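Local structure of Beta/gamma crystallin 'Greek key' domain-containing protein (Methanosaeta thermophila PT, 5HT7) at residues Y65-I68 with A69-G72. The protein is a βγ-crystallin domain protein of a methane-producing archaeon that binds transition metal ions such as iron(II) and forms a trimer. Residues are numbered along the deposited sequence; the frame is centred on the assembly and turned at random.
Sequences YPSI and ADYG
Tyr65 and Tyr71 meet as an offset edge-to-face pair: the edge of the Tyr65 ring is turned toward the face of Tyr71, with the planes at 79° and the centroids 6.0 Å apart. The touch is made by Tyr65 CD1, which lies 3.5 Å from Tyr71 OH and 4.0 Å from Tyr71 CZ; tyrosine suits the place because it offers this C-H edge both a ring face and a polar end. Tyr71 CG stands anti to its own carbonyl carbon (chi1 -60°), which swings the ring back toward Tyr65, with Ile68 O near the plane at its edge.

The backbone between them closes into a short 3-10 turn, defined by two i to i+3 bonds: Asp70 N donates to Ser67 O at 3.0 Å, and Tyr71 N to Ile68 O, also at 3.0 Å. Ser67 OG lies 3.4 Å from Asp70 OD1, a weak bond whose proton is not settled. A water accepts from Ala69 N at 3.0 Å and weakly bridges to Ser67 OG. Gly72, at positive phi, ends the turn with its N bonded to Ala69 O.

Further out, Phe60 stacks edge-to-face with both tyrosines, and Tyr65 OH is hydrogen-bonded to Gly61 O. Buried Ile68 turns its apolar chain inward onto Met37 and Ile76. Leaving edge strand 63-65 of one sheet of the βγ-crystallin sandwich, the chain is thus held by aromatic contacts and backbone bonds, while the weak Ser67–Asp70 link probably contributes less.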
ATOM      1  N   TYR A  65      12.499   6.683  -6.884  1.00 28.74           N
ATOM      2  CA  TYR A  65      13.883   6.799  -6.411  1.00 27.98           C
ATOM      3  C   TYR A  65      14.436   5.450  -5.954  1.00 28.23           C
ATOM      4  O   TYR A  65      14.336   5.096  -4.783  1.00 27.16           O
ATOM      5  CB  TYR A  65      13.962   7.831  -5.279  1.00 27.79           C
ATOM      6  CG  TYR A  65      13.374   9.162  -5.682  1.00 32.35           C
ATOM      7  CD1 TYR A  65      14.136  10.099  -6.371  1.00 32.61           C
ATOM      8  CD2 TYR A  65      12.046   9.465  -5.414  1.00 29.74           C
ATOM      9  CE1 TYR A  65      13.595  11.317  -6.760  1.00 34.21           C
ATOM     10  CE2 TYR A  65      11.497  10.681  -5.797  1.00 34.72           C
ATOM     11  CZ  TYR A  65      12.280  11.603  -6.471  1.00 34.60           C
ATOM     12  OH  TYR A  65      11.741  12.808  -6.862  1.00 38.79           O
ATOM     13  N   PRO A  66      15.034   4.695  -6.890  1.00 32.57           N
ATOM     14  CA  PRO A  66      15.381   3.280  -6.686  1.00 29.51           C
ATOM     15  C   PRO A  66      16.512   3.037  -5.707  1.00 29.52           C
ATOM     16  O   PRO A  66      16.685   1.902  -5.269  1.00 28.79           O
ATOM     17  CB  PRO A  66      15.805   2.818  -8.084  1.00 32.20           C
ATOM     18  CG  PRO A  66      15.240   3.829  -9.017  1.00 33.96           C
ATOM     19  CD  PRO A  66      15.310   5.119  -8.270  1.00 34.56           C
ATOM     20  N   SER A  67      17.280   4.073  -5.380  1.00 30.87           N
ATOM     21  CA  SER A  67      18.389   3.915  -4.442  1.00 28.49           C
ATOM     22  C   SER A  67      18.673   5.209  -3.695  1.00 35.52           C
ATOM     23  O   SER A  67      19.517   6.001  -4.115  1.00 38.06           O
ATOM     24  CB  SER A  67      19.648   3.452  -5.181  1.00 36.95           C
ATOM     25  OG  SER A  67      20.710   3.226  -4.268  1.00 40.69           O
ATOM     26  N   ILE A  68      17.987   5.434  -2.580  1.00 33.00           N
ATOM     27  CA  ILE A  68      18.082   6.750  -1.957  1.00 33.34           C
ATOM     28  C   ILE A  68      19.433   6.940  -1.256  1.00 35.84           C
ATOM     29  O   ILE A  68      19.782   8.052  -0.880  1.00 38.51           O
ATOM     30  CB  ILE A  68      16.921   7.006  -0.973  1.00 31.68           C
ATOM     31  CG1 ILE A  68      16.844   5.928   0.102  1.00 30.80           C
ATOM     32  CG2 ILE A  68      15.604   7.081  -1.733  1.00 27.46           C
ATOM     33  CD1 ILE A  68      15.690   6.169   1.094  1.00 32.32           C
ATOM     34  N   ALA A  69      20.197   5.863  -1.105  1.00 36.73           N
ATOM     35  CA  ALA A  69      21.578   5.977  -0.639  1.00 41.09           C
ATOM     36  C   ALA A  69      22.406   6.867  -1.570  1.00 42.85           C
ATOM     37  O   ALA A  69      23.353   7.514  -1.130  1.00 45.45           O
ATOM     38  CB  ALA A  69      22.217   4.609  -0.515  1.00 43.82           C
ATOM     39  N   ASP A  70      22.040   6.912  -2.849  1.00 42.14           N
ATOM     40  CA  ASP A  70      22.705   7.805  -3.799  1.00 43.40           C
ATOM     41  C   ASP A  70      22.624   9.270  -3.363  1.00 46.50           C
ATOM     42  O   ASP A  70      23.521  10.062  -3.646  1.00 48.76           O
ATOM     43  CB  ASP A  70      22.105   7.653  -5.196  1.00 41.38           C
ATOM     44  CG  ASP A  70      22.333   6.279  -5.779  1.00 41.76           C
ATOM     45  OD1 ASP A  70      23.042   5.473  -5.138  1.00 46.70           O
ATOM     46  OD2 ASP A  70      21.816   6.005  -6.885  1.00 49.62           O
ATOM     47  N   TYR A  71      21.542   9.623  -2.680  1.00 42.94           N
ATOM     48  CA  TYR A  71      21.338  10.984  -2.202  1.00 44.42           C
ATOM     49  C   TYR A  71      21.917  11.163  -0.801  1.00 44.60           C
ATOM     50  O   TYR A  71      21.697  12.186  -0.152  1.00 49.78           O
ATOM     51  CB  TYR A  71      19.843  11.334  -2.203  1.00 45.07           C
ATOM     52  CG  TYR A  71      19.189  11.246  -3.566  1.00 45.91           C
ATOM     53  CD1 TYR A  71      18.698  10.040  -4.050  1.00 41.23           C
ATOM     54  CD2 TYR A  71      19.061  12.371  -4.367  1.00 48.17           C
ATOM     55  CE1 TYR A  71      18.105   9.959  -5.294  1.00 43.23           C
ATOM     56  CE2 TYR A  71      18.469  12.299  -5.610  1.00 45.52           C
ATOM     57  CZ  TYR A  71      17.993  11.093  -6.068  1.00 42.97           C
ATOM     58  OH  TYR A  71      17.400  11.024  -7.302  1.00 48.95           O
ATOM     59  N   GLY A  72      22.647  10.155  -0.333  1.00 43.11           N
ATOM     60  CA  GLY A  72      23.265  10.201   0.980  1.00 43.56           C
ATOM     61  C   GLY A  72      22.309   9.928   2.126  1.00 46.74           C
ATOM     62  O   GLY A  72      22.591  10.252   3.284  1.00 43.69           O
TER
HETATM   63  O   HOH W   1      19.505   2.951  -1.104  1.00 33.62           O